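Local coordinates for leucine-rich repeat protein (Bacteroides thetaiotaomicron, PDB 4ECN) that is of unknown function but, as a probably extracellular leucine-rich repeat protein, is likely to bind other proteins, at residues 100-105 and 130-135; 386-391 and 575-580; 402-407 and 730-735; 444-449 and 477-482; 661-666 and 689-694. All coordinates share one frame; numbering follows the deposited sequence.

Contact 1 (100-105 and 130-135); sequences LLAGPA and HGTVTF
The imidazole of H130 carries P104 on one of its faces. P104 CG stands 3.6 Å from the centroid of the H130 ring and 10° off its normal, a CH-pi contact near the middle of the ring. P104 CB follows nearer the rim, 3.9 Å from H130 CD2, and the two side chains cross at about a right angle. The ring is brought there by a first torsion that sets CG anti to the carbonyl carbon (chi1 -76°), and its rotation is held by a hydrogen bond from ND1 to V128 O. Strand 100-104 belongs to the sheet of the first of two DUF4458 modules of the transthyretin clan, whereas strand 130-135 opens the sheet of the second. Their axes approach to 6.3 Å at an angle of 76°, so these strands pack across each other without pairing, although A102 N hydrogen-bonds to N249 OD1 of the second module. With an alanine in place of H130, the face under P104 would be gone and V128 O would probably be left without its imidazole mate. Two residues before the proline, A102 O lies 3.5 Å from H130 CB, while A102 CB faces H130 O at 3.7 Å and touches W210.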
# COMPACT_ATOMS: atom_id res chain seq x y z
N LEU A 100 -21.76 -41.69 34.97
CA LEU A 100 -22.09 -42.27 33.66
C LEU A 100 -21.60 -41.39 32.49
O LEU A 100 -21.52 -41.89 31.37
CB LEU A 100 -23.61 -42.47 33.57
CG LEU A 100 -24.11 -43.64 32.73
CD1 LEU A 100 -23.83 -44.99 33.41
CD2 LEU A 100 -25.60 -43.54 32.52
N LEU A 101 -21.30 -40.08 32.76
CA LEU A 101 -20.81 -39.10 31.77
C LEU A 101 -20.21 -37.85 32.42
O LEU A 101 -20.80 -37.31 33.35
CB LEU A 101 -21.94 -38.65 30.82
CG LEU A 101 -21.48 -37.93 29.56
CD1 LEU A 101 -21.26 -38.90 28.44
CD2 LEU A 101 -22.47 -36.88 29.14
N ALA A 102 -19.04 -37.37 31.89
CA ALA A 102 -18.37 -36.11 32.27
C ALA A 102 -18.55 -35.14 31.14
O ALA A 102 -17.85 -35.22 30.13
CB ALA A 102 -16.89 -36.34 32.59
N GLY A 103 -19.60 -34.33 31.26
CA GLY A 103 -20.05 -33.39 30.24
C GLY A 103 -19.41 -32.02 30.23
O GLY A 103 -19.34 -31.35 31.26
N PRO A 104 -18.99 -31.55 29.03
CA PRO A 104 -18.42 -30.20 28.94
C PRO A 104 -19.52 -29.16 28.70
O PRO A 104 -20.53 -29.45 28.05
CB PRO A 104 -17.46 -30.30 27.76
CG PRO A 104 -18.01 -31.44 26.92
CD PRO A 104 -19.02 -32.21 27.71
N ALA A 105 -19.31 -27.95 29.23
CA ALA A 105 -20.27 -26.84 29.15
C ALA A 105 -20.55 -26.39 27.71
O ALA A 105 -21.72 -26.17 27.36
CB ALA A 105 -19.75 -25.67 29.94
N HIS A 130 -14.82 -36.80 27.24
CA HIS A 130 -14.08 -35.95 28.16
C HIS A 130 -13.88 -36.63 29.48
O HIS A 130 -14.65 -37.51 29.87
CB HIS A 130 -14.85 -34.64 28.38
CG HIS A 130 -14.76 -33.66 27.25
ND1 HIS A 130 -15.36 -33.91 26.03
CD2 HIS A 130 -14.19 -32.44 27.21
CE1 HIS A 130 -15.11 -32.86 25.28
NE2 HIS A 130 -14.41 -31.93 25.94
N GLY A 131 -12.83 -36.20 30.17
CA GLY A 131 -12.47 -36.58 31.52
C GLY A 131 -12.30 -35.30 32.31
O GLY A 131 -12.56 -34.22 31.76
N THR A 132 -11.89 -35.37 33.59
CA THR A 132 -11.69 -34.16 34.40
C THR A 132 -10.26 -34.14 34.98
O THR A 132 -9.61 -35.19 35.04
CB THR A 132 -12.76 -33.99 35.49
OG1 THR A 132 -12.84 -35.17 36.28
CG2 THR A 132 -14.14 -33.67 34.90
N VAL A 133 -9.74 -32.94 35.32
CA VAL A 133 -8.35 -32.76 35.76
C VAL A 133 -8.24 -31.73 36.88
O VAL A 133 -8.98 -30.74 36.90
CB VAL A 133 -7.46 -32.33 34.55
CG1 VAL A 133 -6.18 -31.61 34.97
CG2 VAL A 133 -7.11 -33.52 33.67
N THR A 134 -7.26 -31.94 37.77
CA THR A 134 -6.85 -31.03 38.83
C THR A 134 -5.36 -30.82 38.68
O THR A 134 -4.64 -31.75 38.29
CB THR A 134 -7.23 -31.50 40.23
OG1 THR A 134 -6.67 -32.81 40.45
CG2 THR A 134 -8.72 -31.50 40.48
N PHE A 135 -4.88 -29.62 38.99
CA PHE A 135 -3.47 -29.29 38.86
C PHE A 135 -2.79 -29.20 40.22
O PHE A 135 -3.44 -28.98 41.24
CB PHE A 135 -3.31 -27.96 38.10
CG PHE A 135 -3.88 -28.07 36.70
CD1 PHE A 135 -3.10 -28.57 35.66
CD2 PHE A 135 -5.22 -27.79 36.45
CE1 PHE A 135 -3.65 -28.73 34.39
CE2 PHE A 135 -5.75 -27.95 35.18
CZ PHE A 135 -4.96 -28.40 34.16

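Contact 2 (386-391 and 575-580); sequences HYKKMF and LGLLDC
Y387 and K388, neighbours on helix 386-391, each meet one side chain of strand 577-579. K388 touches the leucine with a single methylene, its CD 3.9 Å from CD1 of L577. Two residues along the strand, CE2 of Y387 comes 3.6 Å from OD2 of D579, the ring and carboxylate planes inclined by 37° and the two side chains crossing at about a right angle. Y387 reaches the strand because its CG is anti to the backbone N (chi1 -167°).

The close-set part of the interface is the tyrosine side. Its ring has F391 of its own helix over one face, meets H357 edge-to-face, and lies near the ring of Y554 with the planes at about 60°. D579 is buried here too, with OD1 bonded to V581 N and OD2 weakly to G556 N. The lysine side is looser. K388 is partly exposed, and its chain bends at the last two torsions, turning NZ away from the leucine to salt bridges with D393 and D599.

L577 and D579 look out from the sheet toward the helix, whereas L578 packs against F553 and L600. Helix 386-391 therefore lies over one face of the largely parallel sheet of leucine-rich repeats, facing strand 577-579, which runs parallel to both its neighbours, 552-554 and 596-601.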
# COMPACT_ATOMS: atom_id res chain seq x y z
N HIS A 386 8.65 4.10 -4.09
CA HIS A 386 7.43 3.38 -4.45
C HIS A 386 6.30 4.35 -4.78
O HIS A 386 5.72 4.21 -5.86
CB HIS A 386 6.98 2.40 -3.38
CG HIS A 386 5.88 1.50 -3.85
ND1 HIS A 386 4.55 1.75 -3.53
CD2 HIS A 386 5.94 0.39 -4.63
CE1 HIS A 386 3.85 0.77 -4.09
NE2 HIS A 386 4.65 -0.06 -4.78
N TYR A 387 6.04 5.40 -3.92
CA TYR A 387 4.98 6.39 -4.20
C TYR A 387 5.17 6.99 -5.60
O TYR A 387 4.21 7.04 -6.38
CB TYR A 387 4.92 7.52 -3.14
CG TYR A 387 3.65 8.36 -3.24
CD1 TYR A 387 2.48 7.97 -2.61
CD2 TYR A 387 3.62 9.52 -4.01
CE1 TYR A 387 1.31 8.72 -2.72
CE2 TYR A 387 2.45 10.28 -4.15
CZ TYR A 387 1.29 9.87 -3.51
OH TYR A 387 0.14 10.61 -3.63
N LYS A 388 6.40 7.39 -5.92
CA LYS A 388 6.74 8.00 -7.20
C LYS A 388 6.37 7.08 -8.37
O LYS A 388 5.73 7.54 -9.31
CB LYS A 388 8.24 8.35 -7.23
CG LYS A 388 8.61 9.34 -8.32
CD LYS A 388 10.03 9.86 -8.18
CE LYS A 388 11.13 8.92 -8.65
NZ LYS A 388 11.41 9.05 -10.10
N LYS A 389 6.74 5.78 -8.29
CA LYS A 389 6.50 4.79 -9.35
C LYS A 389 5.02 4.45 -9.47
O LYS A 389 4.52 4.26 -10.59
CB LYS A 389 7.33 3.49 -9.12
CG LYS A 389 8.86 3.74 -9.11
CD LYS A 389 9.72 2.45 -9.04
CE LYS A 389 11.02 2.59 -8.26
NZ LYS A 389 10.89 2.17 -6.82
N MSE A 390 4.32 4.40 -8.33
CA MSE A 390 2.90 4.06 -8.28
C MSE A 390 2.01 5.16 -8.80
O MSE A 390 0.97 4.82 -9.35
CB MSE A 390 2.46 3.71 -6.85
CG MSE A 390 0.96 3.40 -6.71
SE MSE A 390 0.59 2.09 -5.38
CE MSE A 390 -0.96 2.71 -4.80
N PHE A 391 2.36 6.45 -8.61
CA PHE A 391 1.44 7.51 -9.03
C PHE A 391 2.01 8.62 -9.89
O PHE A 391 1.21 9.43 -10.35
CB PHE A 391 0.87 8.22 -7.80
CG PHE A 391 0.17 7.35 -6.78
CD1 PHE A 391 -1.12 6.89 -7.00
CD2 PHE A 391 0.78 7.04 -5.57
CE1 PHE A 391 -1.76 6.09 -6.06
CE2 PHE A 391 0.12 6.26 -4.62
CZ PHE A 391 -1.15 5.82 -4.86
N LEU A 575 17.12 18.94 0.41
CA LEU A 575 15.95 18.45 -0.34
C LEU A 575 16.41 17.91 -1.70
O LEU A 575 17.31 18.49 -2.32
CB LEU A 575 14.90 19.56 -0.49
CG LEU A 575 13.54 19.16 -1.10
CD1 LEU A 575 12.72 18.30 -0.14
CD2 LEU A 575 12.74 20.39 -1.46
N GLY A 576 15.80 16.79 -2.11
CA GLY A 576 16.10 16.08 -3.35
C GLY A 576 14.89 15.61 -4.12
O GLY A 576 15.01 15.33 -5.32
N LEU A 577 13.71 15.51 -3.47
CA LEU A 577 12.45 15.11 -4.13
C LEU A 577 11.34 16.00 -3.66
O LEU A 577 11.16 16.17 -2.46
CB LEU A 577 12.09 13.63 -3.89
CG LEU A 577 10.82 13.09 -4.57
CD1 LEU A 577 10.95 11.63 -4.86
CD2 LEU A 577 9.56 13.37 -3.74
N LEU A 578 10.54 16.51 -4.60
CA LEU A 578 9.40 17.34 -4.27
C LEU A 578 8.24 17.00 -5.20
O LEU A 578 8.39 17.10 -6.41
CB LEU A 578 9.74 18.82 -4.35
CG LEU A 578 8.61 19.77 -4.06
CD1 LEU A 578 8.24 19.75 -2.58
CD2 LEU A 578 8.97 21.16 -4.48
N ASP A 579 7.10 16.58 -4.61
CA ASP A 579 5.84 16.24 -5.25
C ASP A 579 4.76 17.20 -4.77
O ASP A 579 4.41 17.17 -3.59
CB ASP A 579 5.46 14.77 -4.93
CG ASP A 579 3.97 14.45 -4.98
OD1 ASP A 579 3.32 14.84 -5.96
OD2 ASP A 579 3.47 13.78 -4.06
N CYS A 580 4.23 18.03 -5.67
CA CYS A 580 3.14 18.97 -5.42
C CYS A 580 2.06 18.79 -6.43
O CYS A 580 1.34 19.75 -6.75
CB CYS A 580 3.65 20.40 -5.43
SG CYS A 580 4.40 20.90 -3.88

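Contact 3 (402-407 and 730-735); sequences DLLQDA and LTTIDL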
# COMPACT_ATOMS: atom_id res chain seq x y z
N ASP A 402 0.20 6.66 -31.68
CA ASP A 402 0.31 5.20 -31.73
C ASP A 402 1.29 4.81 -32.82
O ASP A 402 2.17 4.02 -32.52
CB ASP A 402 -1.05 4.53 -31.92
CG ASP A 402 -1.95 4.60 -30.68
OD1 ASP A 402 -1.79 5.56 -29.87
OD2 ASP A 402 -2.84 3.73 -30.54
N LEU A 403 1.27 5.47 -34.00
CA LEU A 403 2.25 5.24 -35.08
C LEU A 403 3.71 5.32 -34.58
O LEU A 403 4.49 4.39 -34.83
CB LEU A 403 2.05 6.26 -36.22
CG LEU A 403 3.23 6.49 -37.20
CD1 LEU A 403 3.55 5.27 -38.05
CD2 LEU A 403 2.97 7.67 -38.09
N LEU A 404 4.07 6.44 -33.89
CA LEU A 404 5.43 6.71 -33.45
C LEU A 404 5.85 5.77 -32.33
O LEU A 404 7.01 5.41 -32.25
CB LEU A 404 5.62 8.18 -33.02
CG LEU A 404 5.35 9.25 -34.12
CD1 LEU A 404 5.79 10.60 -33.68
CD2 LEU A 404 6.05 8.94 -35.41
N GLN A 405 4.90 5.31 -31.52
CA GLN A 405 5.20 4.36 -30.45
C GLN A 405 5.51 3.01 -31.04
O GLN A 405 6.50 2.42 -30.67
CB GLN A 405 4.06 4.27 -29.45
CG GLN A 405 3.82 5.54 -28.64
CD GLN A 405 2.87 5.28 -27.52
OE1 GLN A 405 2.93 4.23 -26.85
NE2 GLN A 405 2.01 6.23 -27.25
N ASP A 406 4.70 2.56 -32.01
CA ASP A 406 4.86 1.30 -32.73
C ASP A 406 6.23 1.26 -33.37
O ASP A 406 6.98 0.30 -33.14
CB ASP A 406 3.74 1.14 -33.77
CG ASP A 406 2.36 0.99 -33.15
OD1 ASP A 406 2.27 0.69 -31.92
OD2 ASP A 406 1.35 1.17 -33.88
N ALA A 407 6.61 2.34 -34.08
CA ALA A 407 7.90 2.53 -34.73
C ALA A 407 9.09 2.32 -33.73
O ALA A 407 10.06 1.63 -34.08
CB ALA A 407 7.97 3.92 -35.34
N LEU A 730 18.18 14.43 -33.27
CA LEU A 730 16.72 14.44 -33.41
C LEU A 730 16.27 13.30 -34.31
O LEU A 730 16.45 13.36 -35.54
CB LEU A 730 16.25 15.79 -33.96
CG LEU A 730 14.78 16.12 -33.77
CD1 LEU A 730 14.42 16.23 -32.28
CD2 LEU A 730 14.42 17.39 -34.49
N THR A 731 15.69 12.24 -33.69
CA THR A 731 15.26 11.04 -34.41
C THR A 731 13.73 10.87 -34.40
O THR A 731 13.19 10.19 -35.28
CB THR A 731 15.95 9.80 -33.85
OG1 THR A 731 15.69 9.70 -32.45
CG2 THR A 731 17.43 9.83 -34.06
N THR A 732 13.02 11.51 -33.45
CA THR A 732 11.55 11.43 -33.39
C THR A 732 10.93 12.83 -33.34
O THR A 732 11.37 13.68 -32.55
CB THR A 732 11.11 10.60 -32.18
OG1 THR A 732 11.91 9.41 -32.06
CG2 THR A 732 9.63 10.33 -32.18
N ILE A 733 9.92 13.09 -34.20
CA ILE A 733 9.23 14.39 -34.24
C ILE A 733 7.70 14.16 -34.30
O ILE A 733 7.22 13.59 -35.28
CB ILE A 733 9.71 15.30 -35.42
CG1 ILE A 733 11.24 15.43 -35.51
CG2 ILE A 733 9.08 16.66 -35.31
CD1 ILE A 733 11.74 16.11 -36.78
N ASP A 734 6.94 14.60 -33.26
CA ASP A 734 5.48 14.48 -33.25
C ASP A 734 4.86 15.88 -33.45
O ASP A 734 4.93 16.74 -32.57
CB ASP A 734 4.96 13.81 -31.96
CG ASP A 734 3.49 13.39 -32.00
OD1 ASP A 734 2.83 13.62 -33.03
OD2 ASP A 734 3.00 12.87 -30.97
N LEU A 735 4.32 16.12 -34.64
CA LEU A 735 3.77 17.42 -35.00
C LEU A 735 2.31 17.33 -35.35
O LEU A 735 1.78 18.28 -35.90
CB LEU A 735 4.57 18.04 -36.16
CG LEU A 735 5.91 18.70 -35.76
CD1 LEU A 735 6.78 18.88 -36.94
CD2 LEU A 735 5.69 20.06 -35.10
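With CG of L404 anti to its carbonyl carbon (chi1 -60°) and the second torsion extended (chi2 -169°), the leucine sends its CD1 methyl straight out from helix 402-407 onto strand 732-734. D734 meets that methyl with its CB, while its own first torsion, CG anti to the backbone N, sets only the direction in which the carboxylate leaves. The single methyl of L404 does nearly all the touching. L404 CD1 is 3.7 Å from D734 CB, an equal 3.7 Å from the carbonyl oxygen I733 O, and 4.1 Å from T732 CG2, so that it settles against the strand backbone as well as both side chains.

The polar ends of those residues are engaged elsewhere. T732 turns its methyl to the leucine and its hydroxyl to N757, where OG1 takes part in a hydrogen bond with ND2. D734 makes a salt bridge through OD1 to R736, and OD2 accepts a weak hydrogen bond from S401 N, just ahead of the helix. S401 also bonds through OG to L404 N, so the same serine touches both partners of the contact.

The helix runs nearly antiparallel to the strand, 167° between the segment directions, with axes 9.8 Å apart at closest. I733 points away from the helix and packs on I702; T732 points toward it, and D734, set to one side, still offers its CB. Such alternation, with the aliphatic residues turned inward and the variable ones outward, is characteristic of a leucine-rich repeat strand, and the helix here covers the outward face.

Contact 4 (444-449 and 477-482); sequences IQRLTK and AKQYEN
R446, in a 3-10 stretch that gives way to an inverse gamma turn centred on L447, stands with its CA 8.2 Å from the CA of Y480 on a short helix. The arginine leaves the backbone with CG anti to N (chi1 -158°) and stays extended as far as NE, which carries its outer half across the tyrosine. R446 CD sits over a face of the Y480 ring, 3.6 Å from the centroid, in a CH-pi contact. Beyond it the guanidinium runs out past the CE1 rim, nearly parallel to the ring (planes 18° apart), with Y480 CE1 against its face and 3.3 Å from R446 NE.

The exposed Q479 comes in from the helix side. Its amide plane stands almost square to the guanidinium, at 85°, and NE2 of Q479 lies 3.5 Å from NH2 of R446. Both are donors, so they do not bond to each other; E483 reconciles them, its OE1 taking a salt bridge from R446 NE and its OE2 a hydrogen bond from Q479 NE2. R446 NH1 is bound in turn to G344 O. If R446 were replaced by an alanine, the Y480 face would probably lose the arginine packed on it and E483 its positive mate.

Behind the arginine, I444 and L447 turn to L352 of strand 351-353. Aliphatic side chains spaced in this way, on a turn leading into the next parallel strand (452-456), are characteristic of the leucine-rich repeat, and R446 ties that turn to the helix inserted before strand 495-499.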
# COMPACT_ATOMS: atom_id res chain seq x y z
N ILE A 444 4.75 5.37 21.60
CA ILE A 444 5.54 5.33 20.37
C ILE A 444 6.93 6.00 20.65
O ILE A 444 7.94 5.58 20.07
CB ILE A 444 4.72 6.04 19.22
CG1 ILE A 444 3.43 5.26 18.88
CG2 ILE A 444 5.49 6.32 17.95
CD1 ILE A 444 3.62 3.77 18.52
N GLN A 445 6.99 6.96 21.61
CA GLN A 445 8.19 7.68 22.05
C GLN A 445 9.21 6.79 22.78
O GLN A 445 10.31 7.27 23.13
CB GLN A 445 7.80 8.81 23.02
CG GLN A 445 7.28 10.06 22.36
CD GLN A 445 6.74 11.01 23.39
OE1 GLN A 445 5.64 10.83 23.90
NE2 GLN A 445 7.48 12.05 23.70
N ARG A 446 8.83 5.54 23.11
CA ARG A 446 9.69 4.60 23.83
C ARG A 446 10.42 3.67 22.84
O ARG A 446 11.39 3.03 23.22
CB ARG A 446 8.86 3.80 24.85
CG ARG A 446 9.68 3.19 25.99
CD ARG A 446 8.81 2.43 26.96
NE ARG A 446 9.58 1.88 28.09
CZ ARG A 446 9.85 0.59 28.29
NH1 ARG A 446 9.38 -0.33 27.45
NH2 ARG A 446 10.54 0.21 29.35
N LEU A 447 9.97 3.63 21.57
CA LEU A 447 10.51 2.79 20.49
C LEU A 447 11.68 3.51 19.83
O LEU A 447 11.58 4.01 18.71
CB LEU A 447 9.38 2.49 19.49
CG LEU A 447 8.06 1.98 20.08
CD1 LEU A 447 7.05 1.79 19.00
CD2 LEU A 447 8.26 0.69 20.86
N THR A 448 12.79 3.59 20.57
CA THR A 448 14.00 4.34 20.21
C THR A 448 14.75 3.75 19.01
O THR A 448 15.48 4.50 18.35
CB THR A 448 14.92 4.43 21.43
OG1 THR A 448 15.15 3.10 21.94
CG2 THR A 448 14.32 5.31 22.54
N LYS A 449 14.56 2.44 18.69
CA LYS A 449 15.25 1.80 17.56
C LYS A 449 14.46 1.92 16.25
O LYS A 449 14.94 1.48 15.20
CB LYS A 449 15.54 0.32 17.86
CG LYS A 449 16.61 0.12 18.90
CD LYS A 449 17.05 -1.33 19.01
CE LYS A 449 17.85 -1.58 20.27
NZ LYS A 449 18.47 -2.92 20.26
N ALA A 477 1.23 2.66 31.03
CA ALA A 477 1.25 4.13 31.17
C ALA A 477 1.64 4.54 32.56
O ALA A 477 2.23 5.59 32.74
CB ALA A 477 -0.11 4.72 30.84
N LYS A 478 1.30 3.70 33.55
CA LYS A 478 1.67 3.94 34.94
C LYS A 478 3.19 3.81 35.10
O LYS A 478 3.76 4.42 35.99
CB LYS A 478 0.92 2.99 35.90
CG LYS A 478 -0.54 3.33 36.18
CD LYS A 478 -1.08 2.41 37.28
CE LYS A 478 -2.50 2.68 37.71
NZ LYS A 478 -2.89 1.85 38.89
N GLN A 479 3.83 3.03 34.22
CA GLN A 479 5.27 2.85 34.28
C GLN A 479 6.00 3.93 33.46
O GLN A 479 6.91 4.58 33.98
CB GLN A 479 5.67 1.44 33.79
CG GLN A 479 7.17 1.13 33.94
CD GLN A 479 7.65 -0.00 33.05
OE1 GLN A 479 7.12 -1.13 33.05
NE2 GLN A 479 8.72 0.27 32.30
N TYR A 480 5.60 4.11 32.18
CA TYR A 480 6.25 4.99 31.22
C TYR A 480 6.10 6.49 31.58
O TYR A 480 6.90 7.31 31.10
CB TYR A 480 5.72 4.74 29.78
CG TYR A 480 5.73 3.29 29.31
CD1 TYR A 480 6.67 2.38 29.78
CD2 TYR A 480 4.83 2.85 28.34
CE1 TYR A 480 6.64 1.04 29.39
CE2 TYR A 480 4.82 1.53 27.91
CZ TYR A 480 5.73 0.63 28.43
OH TYR A 480 5.73 -0.68 28.02
N GLU A 481 5.13 6.84 32.47
CA GLU A 481 4.92 8.21 32.97
C GLU A 481 6.14 8.64 33.79
O GLU A 481 6.52 9.82 33.79
CB GLU A 481 3.62 8.28 33.82
CG GLU A 481 3.26 9.65 34.37
CD GLU A 481 3.14 10.78 33.36
OE1 GLU A 481 2.08 10.89 32.70
OE2 GLU A 481 4.11 11.57 33.25
N ASN A 482 6.76 7.65 34.46
CA ASN A 482 7.92 7.82 35.33
C ASN A 482 9.24 7.75 34.53
O ASN A 482 10.31 7.96 35.10
CB ASN A 482 7.90 6.77 36.44
CG ASN A 482 6.76 6.99 37.41
OD1 ASN A 482 6.54 8.10 37.93
ND2 ASN A 482 6.01 5.93 37.70

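Contact 5 (661-666 and 689-694); sequences RNISCS and PTELFA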
# COMPACT_ATOMS: atom_id res chain seq x y z
N ARG A 661 6.16 34.51 -27.47
CA ARG A 661 7.45 33.84 -27.59
C ARG A 661 7.52 32.77 -26.51
O ARG A 661 6.89 32.92 -25.47
CB ARG A 661 8.64 34.81 -27.57
CG ARG A 661 8.69 35.87 -26.48
CD ARG A 661 9.69 36.95 -26.85
NE ARG A 661 11.04 36.44 -27.16
CZ ARG A 661 12.00 36.27 -26.25
NH1 ARG A 661 11.79 36.57 -24.97
NH2 ARG A 661 13.19 35.80 -26.62
N ASN A 662 8.19 31.65 -26.81
CA ASN A 662 8.18 30.47 -25.93
C ASN A 662 9.05 30.63 -24.66
O ASN A 662 8.86 29.86 -23.72
CB ASN A 662 8.65 29.23 -26.71
CG ASN A 662 7.93 28.97 -28.03
OD1 ASN A 662 8.58 28.60 -29.02
ND2 ASN A 662 6.61 29.19 -28.12
N ILE A 663 9.96 31.63 -24.60
CA ILE A 663 10.81 31.90 -23.42
C ILE A 663 10.67 33.38 -22.98
O ILE A 663 10.46 34.26 -23.82
CB ILE A 663 12.30 31.53 -23.67
CG1 ILE A 663 12.88 32.25 -24.93
CG2 ILE A 663 12.45 30.01 -23.74
CD1 ILE A 663 14.41 32.22 -25.13
N SER A 664 10.79 33.67 -21.66
CA SER A 664 10.68 35.05 -21.15
C SER A 664 12.02 35.83 -21.20
O SER A 664 12.01 37.06 -21.20
CB SER A 664 10.14 35.07 -19.72
OG SER A 664 10.74 34.06 -18.92
N CYS A 665 13.17 35.12 -21.25
CA CYS A 665 14.49 35.75 -21.30
C CYS A 665 14.93 36.00 -22.75
O CYS A 665 14.29 35.53 -23.69
CB CYS A 665 15.52 34.90 -20.54
SG CYS A 665 15.88 33.30 -21.31
N SER A 666 16.06 36.71 -22.92
CA SER A 666 16.67 36.97 -24.21
C SER A 666 17.32 35.69 -24.76
O SER A 666 17.62 34.77 -23.99
CB SER A 666 17.69 38.10 -24.10
OG SER A 666 18.71 37.78 -23.16
N PRO A 689 10.19 25.93 -31.61
CA PRO A 689 11.17 26.36 -30.59
C PRO A 689 12.64 26.19 -31.01
O PRO A 689 13.40 25.44 -30.39
CB PRO A 689 10.83 25.47 -29.40
CG PRO A 689 10.26 24.25 -30.00
CD PRO A 689 9.49 24.70 -31.19
N THR A 690 13.06 26.99 -32.00
CA THR A 690 14.45 27.07 -32.52
C THR A 690 15.45 27.22 -31.35
O THR A 690 16.52 26.61 -31.34
CB THR A 690 14.54 28.26 -33.49
OG1 THR A 690 13.54 28.12 -34.50
CG2 THR A 690 15.91 28.40 -34.13
N GLU A 691 15.04 28.01 -30.35
CA GLU A 691 15.71 28.32 -29.09
C GLU A 691 16.31 27.09 -28.43
O GLU A 691 17.32 27.20 -27.74
CB GLU A 691 14.69 28.94 -28.11
CG GLU A 691 13.75 29.96 -28.76
CD GLU A 691 12.42 29.45 -29.28
OE1 GLU A 691 11.59 29.01 -28.45
OE2 GLU A 691 12.17 29.59 -30.50
N LEU A 692 15.68 25.92 -28.61
CA LEU A 692 16.15 24.67 -28.04
C LEU A 692 17.36 24.14 -28.80
O LEU A 692 18.31 23.67 -28.19
CB LEU A 692 15.03 23.64 -28.07
CG LEU A 692 13.78 23.92 -27.23
CD1 LEU A 692 12.71 22.86 -27.47
CD2 LEU A 692 14.11 23.97 -25.76
N PHE A 693 17.35 24.23 -30.12
CA PHE A 693 18.40 23.71 -30.98
C PHE A 693 19.59 24.67 -31.02
O PHE A 693 20.74 24.24 -30.88
CB PHE A 693 17.80 23.45 -32.37
CG PHE A 693 16.67 22.45 -32.26
CD1 PHE A 693 16.94 21.09 -32.10
CD2 PHE A 693 15.35 22.87 -32.20
CE1 PHE A 693 15.91 20.17 -31.92
CE2 PHE A 693 14.31 21.95 -32.02
CZ PHE A 693 14.60 20.61 -31.90
N ALA A 694 19.30 25.98 -31.15
CA ALA A 694 20.29 27.04 -31.16
C ALA A 694 21.17 26.97 -29.91
O ALA A 694 22.35 27.27 -30.01
CB ALA A 694 19.60 28.39 -31.24
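N662 and I663 make the contact with P689 and E691, and R661 just ahead of them shapes the loop they sit on. The guanidinium of R661 grips one atom end-on with two nitrogens: C665 O lies 3.0 Å from R661 NH1 and 3.1 Å from R661 NH2, close to the guanidinium plane. NH1 comes from above the carbonyl plane, whereas NH2 is only slightly tilted from it. N662 then crosses E691 at about a right angle, its CB 3.4 Å from E691 OE1, and the amide end also lies near P689. I663 follows with an apolar touch, CD1 to E691 CG at 4.3 Å, and packs on Y670, which L692 also meets. The glutamate reaches both neighbours because its chain is bent at the second torsion (chi2 93°), bringing the carboxylate to N662 while CG stays near I663. The helix about 690-694 is weakly bonded, and T690 ties its start to S716. Chemically, the loop 661-666 closes on itself through R661, while E691 offers its aliphatic part to I663 and its carboxylate to the neighbourhood of an amide, so this join between the loop before strand 675-679 and the short helix before strand 701-703 is a mixed one, partly apolar and partly polar.

In the fold
Along the chain, contact 1 comes first and stands apart, joining the two DUF4458 sheets about 45 Å (centre to centre) from contact 4 and 92 Å from contact 5. The other four lie in the leucine-rich repeat array. Contacts 2 and 3 interlock: helices 386-391 and 402-409 follow each other, then meet strands 577-579 and 732-734, which belong to two successive ten-strand sheets; their centres are 28 Å apart. Contact 4 falls within the span of contact 2, and contact 5 within that of contact 3, where L730 CD2 and F693 CE1 touch at 4.1 Å. One inserted region thus spans distant repeats, while contacts 4 and 5 join elements nearby in sequence.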